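Local structure of sortase family protein (Clostridium perfringens, 4D70) at residues 62-67 against 129-134; 115-120 against 167-172; 66-71 against 121-126; 140-145 against 180-185. The protein probably catalyses the cysteine-dependent transpeptidation by which class D sortases cleave sorting signals and join surface proteins to the cell wall. All blocks are in the same frame, centred on the assembly; numbering follows the deposited sequence. Where two conformers were deposited one is given.

Contact 1 (62-67 against 129-134); sequences ALIDIE and IKITTL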
loop_
_atom_site.group_PDB
_atom_site.type_symbol
_atom_site.label_atom_id
_atom_site.label_comp_id
_atom_site.label_asym_id
_atom_site.label_seq_id
_atom_site.Cartn_x
_atom_site.Cartn_y
_atom_site.Cartn_z
ATOM N N ALA A 62 7.318 -3.373 1.612
ATOM C CA ALA A 62 7.197 -2.497 2.762
ATOM C C ALA A 62 6.262 -3.152 3.758
ATOM O O ALA A 62 5.425 -3.993 3.410
ATOM C CB ALA A 62 6.613 -1.122 2.344
ATOM N N LEU A 63 6.364 -2.685 4.971
ATOM C CA LEU A 63 5.387 -2.929 5.955
ATOM C C LEU A 63 4.434 -1.734 6.000
ATOM O O LEU A 63 4.802 -0.593 5.723
ATOM C CB LEU A 63 6.050 -3.009 7.342
ATOM C CG LEU A 63 7.118 -4.118 7.568
ATOM C CD1 LEU A 63 7.615 -4.004 9.008
ATOM C CD2 LEU A 63 6.589 -5.529 7.301
ATOM N N ILE A 64 3.223 -2.023 6.339
ATOM C CA ILE A 64 2.212 -1.013 6.590
ATOM C C ILE A 64 1.632 -1.204 7.979
ATOM O O ILE A 64 1.200 -2.298 8.369
ATOM C CB ILE A 64 1.114 -1.041 5.506
ATOM C CG1 ILE A 64 0.052 0.056 5.769
ATOM C CG2 ILE A 64 0.417 -2.420 5.423
ATOM C CD1 ILE A 64 -0.785 0.393 4.539
ATOM N N ASP A 65 1.591 -0.119 8.738
ATOM C CA ASP A 65 0.928 -0.075 10.039
ATOM C C ASP A 65 -0.023 1.091 10.097
ATOM O O ASP A 65 0.356 2.216 9.801
ATOM C CB ASP A 65 1.987 0.101 11.137
ATOM C CG ASP A 65 2.911 -1.084 11.222
ATOM O OD1 ASP A 65 2.477 -2.084 11.836
ATOM O OD2 ASP A 65 3.991 -1.061 10.588
ATOM N N ILE A 66 -1.282 0.800 10.397
ATOM C CA ILE A 66 -2.302 1.802 10.641
ATOM C C ILE A 66 -2.950 1.566 12.003
ATOM O O ILE A 66 -3.858 0.738 12.161
ATOM C CB ILE A 66 -3.395 1.768 9.580
ATOM C CG1 ILE A 66 -2.742 1.713 8.167
ATOM C CG2 ILE A 66 -4.254 2.947 9.748
ATOM C CD1 ILE A 66 -3.752 1.601 7.070
ATOM N N GLU A 67 -2.463 2.304 12.979
ATOM C CA GLU A 67 -2.818 2.070 14.374
ATOM C C GLU A 67 -4.318 2.174 14.559
ATOM O O GLU A 67 -4.886 1.377 15.271
ATOM C CB GLU A 67 -2.090 3.055 15.314
ATOM C CG GLU A 67 -0.558 2.965 15.283
ATOM C CD GLU A 67 -0.023 1.554 15.513
ATOM O OE1 GLU A 67 -0.606 0.869 16.411
ATOM O OE2 GLU A 67 0.960 1.144 14.796
ATOM N N ILE A 129 -0.642 6.788 8.558
ATOM C CA ILE A 129 -0.296 5.552 7.919
ATOM C C ILE A 129 1.230 5.489 7.889
ATOM O O ILE A 129 1.899 6.316 7.270
ATOM C CB ILE A 129 -0.821 5.427 6.466
ATOM C CG1 ILE A 129 -2.390 5.477 6.425
ATOM C CG2 ILE A 129 -0.361 4.149 5.812
ATOM C CD1 ILE A 129 -2.883 5.857 5.046
ATOM N N LYS A 130 1.759 4.482 8.529
ATOM C CA LYS A 130 3.204 4.273 8.596
ATOM C C LYS A 130 3.668 3.197 7.613
ATOM O O LYS A 130 3.173 2.099 7.606
ATOM C CB LYS A 130 3.608 3.902 10.034
ATOM C CG LYS A 130 5.118 3.664 10.239
ATOM C CD LYS A 130 5.387 2.901 11.534
ATOM C CE LYS A 130 5.131 3.717 12.766
ATOM N NZ LYS A 130 5.222 2.784 13.925
ATOM N N ILE A 131 4.642 3.545 6.795
ATOM C CA ILE A 131 5.156 2.688 5.747
ATOM C C ILE A 131 6.650 2.533 5.986
ATOM O O ILE A 131 7.393 3.514 6.005
ATOM C CB ILE A 131 4.935 3.229 4.348
ATOM C CG1 ILE A 131 3.442 3.534 4.125
ATOM C CG2 ILE A 131 5.449 2.222 3.303
ATOM C CD1 ILE A 131 2.509 2.326 4.064
ATOM N N THR A 132 7.060 1.279 6.197
ATOM C CA THR A 132 8.479 0.950 6.534
ATOM C C THR A 132 9.092 0.151 5.443
ATOM O O THR A 132 8.621 -0.965 5.125
ATOM C CB THR A 132 8.492 0.133 7.826
ATOM O OG1 THR A 132 7.804 0.892 8.809
ATOM C CG2 THR A 132 9.890 -0.123 8.290
ATOM N N THR A 133 10.106 0.724 4.796
ATOM C CA THR A 133 10.832 -0.011 3.800
ATOM C C THR A 133 12.066 -0.660 4.491
ATOM O O THR A 133 12.241 -0.539 5.690
ATOM C CB THR A 133 11.376 0.897 2.682
ATOM O OG1 THR A 133 12.281 1.851 3.243
ATOM C CG2 THR A 133 10.222 1.663 2.005
ATOM N N LEU A 134 12.957 -1.228 3.711
ATOM C CA LEU A 134 14.169 -1.790 4.307
ATOM C C LEU A 134 15.133 -0.742 4.815
ATOM O O LEU A 134 16.034 -1.045 5.602
ATOM C CB LEU A 134 14.891 -2.676 3.309
ATOM C CG LEU A 134 14.102 -3.883 2.849
ATOM C CD1 LEU A 134 14.896 -4.615 1.758
ATOM C CD2 LEU A 134 13.724 -4.811 3.970
HETATM O O HOH W 1 5.248 0.295 8.811
#

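Contact 2 (115-120 against 167-172); sequences EVFRNI and IVTCTN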
loop_
_atom_site.group_PDB
_atom_site.type_symbol
_atom_site.label_atom_id
_atom_site.label_comp_id
_atom_site.label_asym_id
_atom_site.label_seq_id
_atom_site.Cartn_x
_atom_site.Cartn_y
_atom_site.Cartn_z
ATOM N N GLU A 115 -9.755 -8.536 3.678
ATOM C CA GLU A 115 -10.388 -8.412 4.955
ATOM C C GLU A 115 -9.529 -7.498 5.820
ATOM O O GLU A 115 -10.055 -6.922 6.760
ATOM C CB GLU A 115 -10.629 -9.771 5.616
ATOM N N VAL A 116 -8.231 -7.352 5.514
ATOM C CA VAL A 116 -7.352 -6.462 6.292
ATOM C C VAL A 116 -7.870 -5.022 6.286
ATOM O O VAL A 116 -7.653 -4.298 7.248
ATOM C CB VAL A 116 -5.875 -6.521 5.801
ATOM C CG1 VAL A 116 -5.689 -5.767 4.502
ATOM C CG2 VAL A 116 -4.934 -5.953 6.841
ATOM N N PHE A 117 -8.564 -4.624 5.217
ATOM C CA PHE A 117 -9.205 -3.293 5.152
ATOM C C PHE A 117 -10.686 -3.264 5.450
ATOM O O PHE A 117 -11.366 -2.288 5.104
ATOM C CB PHE A 117 -8.952 -2.643 3.799
ATOM C CG PHE A 117 -7.507 -2.233 3.576
ATOM C CD1 PHE A 117 -6.822 -1.476 4.519
ATOM C CD2 PHE A 117 -6.872 -2.561 2.419
ATOM C CE1 PHE A 117 -5.498 -1.110 4.309
ATOM C CE2 PHE A 117 -5.564 -2.168 2.176
ATOM C CZ PHE A 117 -4.867 -1.463 3.128
ATOM N N ARG A 118 -11.187 -4.302 6.128
ATOM C CA ARG A 118 -12.608 -4.319 6.427
ATOM C C ARG A 118 -13.031 -3.060 7.177
ATOM O O ARG A 118 -14.134 -2.609 6.985
ATOM C CB ARG A 118 -13.030 -5.565 7.211
ATOM C CG ARG A 118 -12.484 -5.668 8.626
ATOM C CD ARG A 118 -12.580 -7.107 9.151
ATOM N NE ARG A 118 -11.956 -7.307 10.469
ATOM C CZ ARG A 118 -12.552 -7.110 11.661
ATOM N NH1 ARG A 118 -13.818 -6.678 11.761
ATOM N NH2 ARG A 118 -11.864 -7.347 12.781
ATOM N N ASN A 119 -12.163 -2.513 8.034
ATOM C CA ASN A 119 -12.483 -1.287 8.779
ATOM C C ASN A 119 -11.888 0.024 8.251
ATOM O O ASN A 119 -11.768 1.044 8.981
ATOM C CB ASN A 119 -12.048 -1.478 10.205
ATOM C CG ASN A 119 -12.938 -2.483 10.915
ATOM O OD1 ASN A 119 -14.151 -2.454 10.760
ATOM N ND2 ASN A 119 -12.341 -3.378 11.667
ATOM N N ILE A 120 -11.553 0.038 6.991
ATOM C CA ILE A 120 -10.940 1.244 6.445
ATOM C C ILE A 120 -11.850 2.497 6.533
ATOM O O ILE A 120 -11.358 3.644 6.607
ATOM C CB ILE A 120 -10.409 0.997 5.020
ATOM C CG1 ILE A 120 -9.405 2.084 4.669
ATOM C CG2 ILE A 120 -11.527 0.917 3.969
ATOM C CD1 ILE A 120 -8.551 1.757 3.508
ATOM N N ILE A 167 -4.665 4.596 -1.140
ATOM C CA ILE A 167 -5.202 3.243 -0.904
ATOM C C ILE A 167 -6.514 3.121 -1.638
ATOM O O ILE A 167 -7.363 3.967 -1.508
ATOM C CB ILE A 167 -5.454 2.981 0.592
ATOM C CG1 ILE A 167 -4.172 3.236 1.394
ATOM C CG2 ILE A 167 -5.975 1.551 0.776
ATOM C CD1 ILE A 167 -4.204 2.803 2.836
ATOM N N VAL A 168 -6.639 2.116 -2.464
ATOM C CA VAL A 168 -7.852 1.848 -3.220
ATOM C C VAL A 168 -8.530 0.559 -2.742
ATOM O O VAL A 168 -7.916 -0.516 -2.781
ATOM C CB VAL A 168 -7.507 1.627 -4.726
ATOM C CG1 VAL A 168 -8.780 1.446 -5.580
ATOM C CG2 VAL A 168 -6.705 2.805 -5.227
ATOM N N THR A 169 -9.775 0.675 -2.310
ATOM C CA THR A 169 -10.620 -0.472 -1.944
ATOM C C THR A 169 -11.958 -0.275 -2.614
ATOM O O THR A 169 -12.139 0.674 -3.369
ATOM C CB THR A 169 -10.813 -0.587 -0.412
ATOM O OG1 THR A 169 -11.317 0.656 0.146
ATOM C CG2 THR A 169 -9.541 -0.918 0.275
ATOM N N CYS A 170 -12.921 -1.170 -2.359
ATOM C CA CYS A 170 -14.268 -1.059 -2.903
ATOM C C CYS A 170 -15.275 -0.564 -1.871
ATOM O O CYS A 170 -15.111 -0.750 -0.681
ATOM C CB CYS A 170 -14.769 -2.465 -3.400
ATOM S SG CYS A 170 -13.711 -3.108 -4.685
ATOM N N THR A 171 -16.370 -0.039 -2.367
ATOM C CA THR A 171 -17.492 0.302 -1.540
ATOM C C THR A 171 -18.777 0.222 -2.361
ATOM O O THR A 171 -18.755 -0.028 -3.573
ATOM C CB THR A 171 -17.296 1.683 -0.873
ATOM O OG1 THR A 171 -18.308 1.871 0.117
ATOM C CG2 THR A 171 -17.356 2.831 -1.903
ATOM N N ASN A 172 -19.879 0.348 -1.665
ATOM C CA ASN A 172 -21.193 0.307 -2.267
ATOM C C ASN A 172 -21.400 -1.040 -3.009
ATOM O O ASN A 172 -21.625 -1.081 -4.225
ATOM C CB ASN A 172 -21.379 1.476 -3.201
ATOM C CG ASN A 172 -22.811 1.595 -3.715
ATOM O OD1 ASN A 172 -23.745 1.092 -3.097
ATOM N ND2 ASN A 172 -22.985 2.251 -4.858
#

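Contact 3 (66-71 against 121-126); sequences IEKIGV and DKLQVG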
loop_
_atom_site.group_PDB
_atom_site.type_symbol
_atom_site.label_atom_id
_atom_site.label_comp_id
_atom_site.label_asym_id
_atom_site.label_seq_id
_atom_site.Cartn_x
_atom_site.Cartn_y
_atom_site.Cartn_z
ATOM N N ILE A 66 -1.282 0.800 10.397
ATOM C CA ILE A 66 -2.302 1.802 10.641
ATOM C C ILE A 66 -2.950 1.566 12.003
ATOM O O ILE A 66 -3.858 0.738 12.161
ATOM C CB ILE A 66 -3.395 1.768 9.580
ATOM C CG1 ILE A 66 -2.742 1.713 8.167
ATOM C CG2 ILE A 66 -4.254 2.947 9.748
ATOM C CD1 ILE A 66 -3.752 1.601 7.070
ATOM N N GLU A 67 -2.463 2.304 12.979
ATOM C CA GLU A 67 -2.818 2.070 14.374
ATOM C C GLU A 67 -4.318 2.174 14.559
ATOM O O GLU A 67 -4.886 1.377 15.271
ATOM C CB GLU A 67 -2.090 3.055 15.314
ATOM C CG GLU A 67 -0.558 2.965 15.283
ATOM C CD GLU A 67 -0.023 1.554 15.513
ATOM O OE1 GLU A 67 -0.606 0.869 16.411
ATOM O OE2 GLU A 67 0.960 1.144 14.796
ATOM N N LYS A 68 -4.966 3.123 13.894
ATOM C CA LYS A 68 -6.386 3.414 14.158
ATOM C C LYS A 68 -7.299 2.240 13.880
ATOM O O LYS A 68 -8.325 2.088 14.551
ATOM C CB LYS A 68 -6.800 4.610 13.368
ATOM C CG LYS A 68 -8.235 5.059 13.504
ATOM C CD LYS A 68 -8.329 6.201 14.462
ATOM C CE LYS A 68 -9.700 6.861 14.408
ATOM N NZ LYS A 68 -10.046 7.618 13.194
ATOM N N ILE A 69 -6.892 1.371 12.960
ATOM C CA ILE A 69 -7.686 0.197 12.598
ATOM C C ILE A 69 -6.971 -1.158 12.748
ATOM O O ILE A 69 -7.437 -2.157 12.220
ATOM C CB ILE A 69 -8.275 0.337 11.185
ATOM C CG1 ILE A 69 -7.177 0.556 10.143
ATOM C CG2 ILE A 69 -9.270 1.498 11.201
ATOM C CD1 ILE A 69 -7.689 0.482 8.712
ATOM N N GLY A 70 -5.870 -1.197 13.486
ATOM C CA GLY A 70 -5.201 -2.443 13.757
ATOM C C GLY A 70 -4.602 -3.108 12.557
ATOM O O GLY A 70 -4.443 -4.304 12.563
ATOM N N VAL A 71 -4.248 -2.354 11.512
ATOM C CA VAL A 71 -3.604 -2.950 10.369
ATOM C C VAL A 71 -2.093 -2.986 10.601
ATOM O O VAL A 71 -1.479 -1.978 10.914
ATOM C CB VAL A 71 -3.917 -2.176 9.098
ATOM C CG1 VAL A 71 -2.993 -2.595 7.984
ATOM C CG2 VAL A 71 -5.355 -2.386 8.704
ATOM N N ASP A 121 -13.164 2.292 6.548
ATOM C CA ASP A 121 -14.125 3.413 6.657
ATOM C C ASP A 121 -14.003 4.171 8.014
ATOM O O ASP A 121 -14.547 5.267 8.173
ATOM C CB ASP A 121 -15.529 2.870 6.516
ATOM C CG ASP A 121 -15.751 1.718 7.508
ATOM O OD1 ASP A 121 -15.295 0.577 7.268
ATOM O OD2 ASP A 121 -16.218 1.986 8.595
ATOM N N LYS A 122 -13.309 3.597 8.994
ATOM C CA LYS A 122 -13.076 4.302 10.226
ATOM C C LYS A 122 -11.940 5.303 10.156
ATOM O O LYS A 122 -11.831 6.125 11.007
ATOM C CB LYS A 122 -12.816 3.307 11.351
ATOM C CG LYS A 122 -13.938 2.251 11.425
ATOM C CD LYS A 122 -14.451 2.154 12.844
ATOM C CE LYS A 122 -15.072 0.804 13.152
ATOM N NZ LYS A 122 -14.063 0.016 13.900
ATOM N N LEU A 123 -11.098 5.224 9.138
ATOM C CA LEU A 123 -10.035 6.177 9.034
ATOM C C LEU A 123 -10.582 7.574 8.740
ATOM O O LEU A 123 -11.527 7.718 8.011
ATOM C CB LEU A 123 -9.023 5.770 7.942
ATOM C CG LEU A 123 -8.240 4.505 8.257
ATOM C CD1 LEU A 123 -7.277 4.203 7.149
ATOM C CD2 LEU A 123 -7.532 4.641 9.601
ATOM N N GLN A 124 -9.920 8.600 9.257
ATOM C CA GLN A 124 -10.311 9.933 9.080
ATOM C C GLN A 124 -9.187 10.759 8.631
ATOM O O GLN A 124 -8.052 10.377 8.825
ATOM C CB GLN A 124 -10.817 10.560 10.416
ATOM C CG GLN A 124 -12.061 9.829 10.970
ATOM C CD GLN A 124 -12.375 10.420 12.349
ATOM O OE1 GLN A 124 -11.689 10.156 13.318
ATOM N NE2 GLN A 124 -13.332 11.316 12.385
ATOM N N VAL A 125 -9.514 11.946 8.126
ATOM C CA VAL A 125 -8.494 12.922 7.767
ATOM C C VAL A 125 -7.647 13.208 9.029
ATOM O O VAL A 125 -8.197 13.372 10.140
ATOM C CB VAL A 125 -9.180 14.224 7.325
ATOM C CG1 VAL A 125 -8.193 15.400 7.376
ATOM C CG2 VAL A 125 -9.797 14.041 5.933
ATOM N N GLY A 126 -6.337 13.185 8.904
ATOM C CA GLY A 126 -5.465 13.371 10.076
ATOM C C GLY A 126 -4.939 12.091 10.696
ATOM O O GLY A 126 -3.944 12.125 11.415
#

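Contact 4 (140-145 against 180-185); sequences YEINEI and VKAKLI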
loop_
_atom_site.group_PDB
_atom_site.type_symbol
_atom_site.label_atom_id
_atom_site.label_comp_id
_atom_site.label_asym_id
_atom_site.label_seq_id
_atom_site.Cartn_x
_atom_site.Cartn_y
_atom_site.Cartn_z
ATOM N N TYR A 140 2.794 8.942 6.677
ATOM C CA TYR A 140 1.836 9.687 5.837
ATOM C C TYR A 140 0.587 10.039 6.635
ATOM O O TYR A 140 0.132 9.282 7.548
ATOM C CB TYR A 140 1.437 8.855 4.608
ATOM C CG TYR A 140 2.486 8.606 3.578
ATOM C CD1 TYR A 140 3.294 7.511 3.660
ATOM C CD2 TYR A 140 2.572 9.383 2.433
ATOM C CE1 TYR A 140 4.212 7.212 2.663
ATOM C CE2 TYR A 140 3.477 9.110 1.437
ATOM C CZ TYR A 140 4.291 8.007 1.546
ATOM O OH TYR A 140 5.222 7.739 0.601
ATOM N N GLU A 141 0.060 11.208 6.353
ATOM C CA GLU A 141 -1.116 11.704 7.011
ATOM C C GLU A 141 -2.265 11.855 5.994
ATOM O O GLU A 141 -2.156 12.603 5.040
ATOM C CB GLU A 141 -0.877 13.083 7.626
ATOM C CG GLU A 141 -2.060 13.528 8.465
ATOM C CD GLU A 141 -1.837 14.959 9.091
ATOM O OE1 GLU A 141 -0.823 15.564 8.775
ATOM O OE2 GLU A 141 -2.650 15.485 9.889
ATOM N N ILE A 142 -3.384 11.213 6.288
ATOM C CA ILE A 142 -4.557 11.256 5.446
ATOM C C ILE A 142 -5.117 12.619 5.308
ATOM O O ILE A 142 -5.343 13.390 6.322
ATOM C CB ILE A 142 -5.660 10.284 5.983
ATOM C CG1 ILE A 142 -5.125 8.857 6.034
ATOM C CG2 ILE A 142 -6.956 10.382 5.180
ATOM C CD1 ILE A 142 -6.182 7.893 6.641
ATOM N N ASN A 143 -5.251 13.029 4.047
ATOM C CA ASN A 143 -5.791 14.361 3.822
ATOM C C ASN A 143 -6.954 14.406 2.831
ATOM O O ASN A 143 -7.510 15.457 2.634
ATOM C CB ASN A 143 -4.749 15.350 3.352
ATOM C CG ASN A 143 -4.123 14.934 2.030
ATOM O OD1 ASN A 143 -4.211 13.791 1.580
ATOM N ND2 ASN A 143 -3.391 15.863 1.462
ATOM N N GLU A 144 -7.362 13.275 2.318
ATOM C CA GLU A 144 -8.470 13.189 1.382
ATOM C C GLU A 144 -9.066 11.794 1.411
ATOM O O GLU A 144 -8.338 10.787 1.420
ATOM C CB GLU A 144 -7.915 13.578 -0.047
ATOM C CG GLU A 144 -8.888 13.307 -1.172
ATOM C CD GLU A 144 -8.465 13.984 -2.481
ATOM O OE1 GLU A 144 -7.265 14.123 -2.655
ATOM O OE2 GLU A 144 -9.360 14.482 -3.230
ATOM N N ILE A 145 -10.390 11.730 1.451
ATOM C CA ILE A 145 -11.176 10.508 1.367
ATOM C C ILE A 145 -12.324 10.717 0.408
ATOM O O ILE A 145 -13.080 11.668 0.544
ATOM C CB ILE A 145 -11.738 10.098 2.726
ATOM C CG1 ILE A 145 -10.593 9.908 3.702
ATOM C CG2 ILE A 145 -12.452 8.766 2.662
ATOM C CD1 ILE A 145 -11.058 9.764 5.138
ATOM N N VAL A 180 -8.465 6.535 -0.242
ATOM C CA VAL A 180 -7.828 7.237 0.848
ATOM C C VAL A 180 -6.499 7.756 0.318
ATOM O O VAL A 180 -5.682 6.959 -0.147
ATOM C CB VAL A 180 -7.604 6.271 2.013
ATOM C CG1 VAL A 180 -6.890 6.964 3.153
ATOM C CG2 VAL A 180 -8.938 5.751 2.559
ATOM N N LYS A 181 -6.289 9.058 0.435
ATOM C CA LYS A 181 -5.033 9.695 0.077
ATOM C C LYS A 181 -4.405 10.334 1.292
ATOM O O LYS A 181 -5.119 10.816 2.215
ATOM C CB LYS A 181 -5.251 10.745 -1.025
ATOM C CG LYS A 181 -5.616 10.038 -2.390
ATOM C CD LYS A 181 -5.632 11.033 -3.555
ATOM C CE LYS A 181 -5.724 10.363 -4.936
ATOM N NZ LYS A 181 -4.397 9.856 -5.400
ATOM N N ALA A 182 -3.083 10.387 1.281
ATOM C CA ALA A 182 -2.335 10.823 2.433
ATOM C C ALA A 182 -1.037 11.462 1.895
ATOM O O ALA A 182 -0.517 11.074 0.838
ATOM C CB ALA A 182 -2.043 9.639 3.329
ATOM N N LYS A 183 -0.555 12.458 2.626
ATOM C CA LYS A 183 0.649 13.172 2.279
ATOM C C LYS A 183 1.774 12.829 3.260
ATOM O O LYS A 183 1.530 12.632 4.448
ATOM C CB LYS A 183 0.403 14.684 2.332
ATOM C CG LYS A 183 -0.036 15.150 3.733
ATOM C CD LYS A 183 -0.217 16.675 3.939
ATOM C CE LYS A 183 -0.432 16.974 5.447
ATOM N NZ LYS A 183 -0.715 18.415 5.699
ATOM N N LEU A 184 2.984 12.779 2.762
ATOM C CA LEU A 184 4.126 12.445 3.606
ATOM C C LEU A 184 4.362 13.548 4.624
ATOM O O LEU A 184 4.368 14.726 4.281
ATOM C CB LEU A 184 5.378 12.264 2.767
ATOM C CG LEU A 184 6.626 11.724 3.496
ATOM C CD1 LEU A 184 6.471 10.264 3.885
ATOM C CD2 LEU A 184 7.879 11.854 2.641
ATOM N N ILE A 185 4.477 13.208 5.889
ATOM C CA ILE A 185 4.754 14.259 6.911
ATOM C C ILE A 185 6.085 14.059 7.628
ATOM O O ILE A 185 6.473 14.902 8.460
ATOM C CB ILE A 185 3.683 14.379 8.037
ATOM C CG1 ILE A 185 3.505 13.060 8.748
ATOM C CG2 ILE A 185 2.364 14.850 7.502
ATOM C CD1 ILE A 185 2.515 13.100 9.933
#

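Contact 1 (62-67 against 129-134)
The carbonyl oxygen of Lys130 is held by the amide of Asp65 and a water, with a weaker CA-H...O contact from Ile64, where strands 60-66 and 128-132 run antiparallel in the sortase beta-barrel. Asp65 N donates a nearly straight bond to Lys130 O (3.0 Å, 169°), lying in the carbonyl plane. The water lies within bonding distance of Lys130 O, Asp65 OD2 and Thr132 OG1 and can bridge the strands on the face that carries Leu63, Asp65, Lys130 and Thr132, though its two protons cannot serve every acceptor near it at once. The other carboxylate oxygen of Asp65, OD1, is hydrogen-bonded to His72 ND1, which holds the group from its second end.

Leu63 and Thr132 form the neighbouring hydrogen-bonded pair, with Leu63 N to Thr132 O at 2.8 Å and Thr132 N to Leu63 O at 3.0 Å.

The side chains of Ile64, Ile66, Ile129 and Ile131 pack flank to flank, all pointing the same way, on the other side. Ile131 turns its CG1 branch beside its own backbone N and kinks again at chi2 (-68°), which swings CD1 across to lie 3.8 Å from CG1 of Ile64. Ile129 CG2 sits 4.0 Å from Ile64 CD1 and 4.1 Å from Ile66 CG1. Toward the N-terminal end of strand 60-66, Ala62 CB meets the other branch of Ile131, CG2, at 3.7 Å.

Contact 2 (115-120 against 167-172)
Phe117 and Ile120, the first and last residues of a type I beta turn closed by Ile120 N to Phe117 O (3.0 Å), point their side chains inward against Ile167 and Thr169. These two lie on strand 163-171 of the sortase beta-barrel, in a sequence ending at Cys170 that resembles the TLXTC signature of sortases, with Ile167 in the place of leucine; Cys170 is probably the nucleophile, as the signature cysteine is in this family.

The packed part involves four buried residues. Ile167 CG2 is its hub: it lies over one face of the Phe117 ring as a CH-pi contact, 4.3 Å from the centroid and 24° off the normal, displaced toward the rim at CE2 and CZ. The opposite face of the ring carries CG1 of the adjoining Val116, so the phenyl group is held between two methyls. Ile120 slides past Ile167 in the reverse direction, bringing its CD1 to 3.8 Å from the same CG2. Thr169 approaches the ring obliquely with CG2, 3.8 Å from Phe117 CD2.

On the outer side, Arg118 and Asn119, in the middle of the turn, make no contact with the strand. Arg118 is exposed, with Asn119 ND2 over one face of its guanidinium.

Thr169 has its hydroxyl between the backbone N and the carbonyl carbon (chi1 54°); there OG1 makes a weak hydrogen bond to Tyr178 O and meets Ile120 CG2 tip to tip at 3.8 Å.

Contact 3 (66-71 against 121-126)
Leu123 pushes its isobutyl group into the crook of the turn that joins strands 60-66 and 71-77, at about a right angle to Ile66 and Ile69. Its CD2 methyl is the central point, 3.7 Å from Ile66 CG2 and 3.9 Å from Ile69 CG2, while its CD1 faces the tip of Ile69. The turn keeps its shape through a G1 beta bulge: Gly70 and Val71 both face Ile66, whose carbonyl oxygen takes Val71 N and Ile69 N from opposite faces of its plane.

Lys68 slides past Leu123 in the reverse direction, laying CB over CD2 at 3.8 Å. Its chain then bends at chi2 (99°) and again at its end, carrying the ammonium group to the loop. There NZ donates to Lys122 O at 3.2 Å and to Gln124 OE1 at 3.0 Å, and forms a salt bridge with Asp127. Asp127 OD2 in turn accepts Gln124 N.

A buried leucine thus lies under the aliphatic part of an exposed lysine, whose ammonium is bound by a carboxylate, an amide oxygen and a backbone carbonyl; it would probably be stabilised in its charged form.

Contact 4 (140-145 against 180-185)
Tyr140 holds its ring beside its own backbone N (chi1 -68°), while Leu184 sends CG anti to its backbone N (chi1 -172°); together these turns lay Leu184 CD1 almost squarely over the phenol. The methyl is 3.9 Å from the ring centroid and only 9° off the normal, a clear CH-pi contact. On the same face, next along the strand, Ala182 CB touches Tyr140 CB at 3.8 Å, and Ile142 crosses Val180 obliquely, with CD1 3.7 Å from Val180 CG1.

The backbones are antiparallel. Glu141 and Lys183 exchange a pair of bonds, Glu141 N to Lys183 O being the shorter at 2.8 Å. Past Ile142 the register slips by one at a classic beta bulge: Asn143 N donates to Lys181 O at 2.9 Å, and Glu144 N adds a weak bond to the same oxygen. Lys181 N answers to Glu144 O at 2.9 Å, restoring the pairing.

On the opposite face the acids and lysines lie alongside each other, but their charges stay apart. Glu141 OE1 rests against Lys183 CE at 3.6 Å, with the ammonium a little beyond salt-bridge range. Lys181 bends at its end and gives NZ to Thr166 OG1 and Val155 O.

Strand 137-148 pairs along its other edge with strand 128-132 (Tyr140 with Ile129), and strand 176-184 with strand 163-171 (Val180 with Ile167). Tyr140 OH bonds Gly98 N, and Leu123, from the loop before strand 128-132, packs on Ile142.

All four contacts lie within the sortase domain. Contacts 1 and 4 are strand pairings in one curved sheet, their centres about 14 Å apart, joined where strand 128-132 pairs with strand 137-148. Contact 2 sets the long connection between strands 112-113 and 128-132 against strand 163-171, contact 3 against the turn between strands 60-66 and 71-77; their centres are about 11 Å apart. Contact 3 shares Ile66 and Glu67 with contact 1. Along the chain, contact 1 closes before contact 4 opens, whereas contact 2 interleaves with contacts 1, 3 and 4. Apolar packing links contacts 1 and 2, through Ile129 with Ile167 and Ile66 with Phe117, beside the strand that bears Cys170.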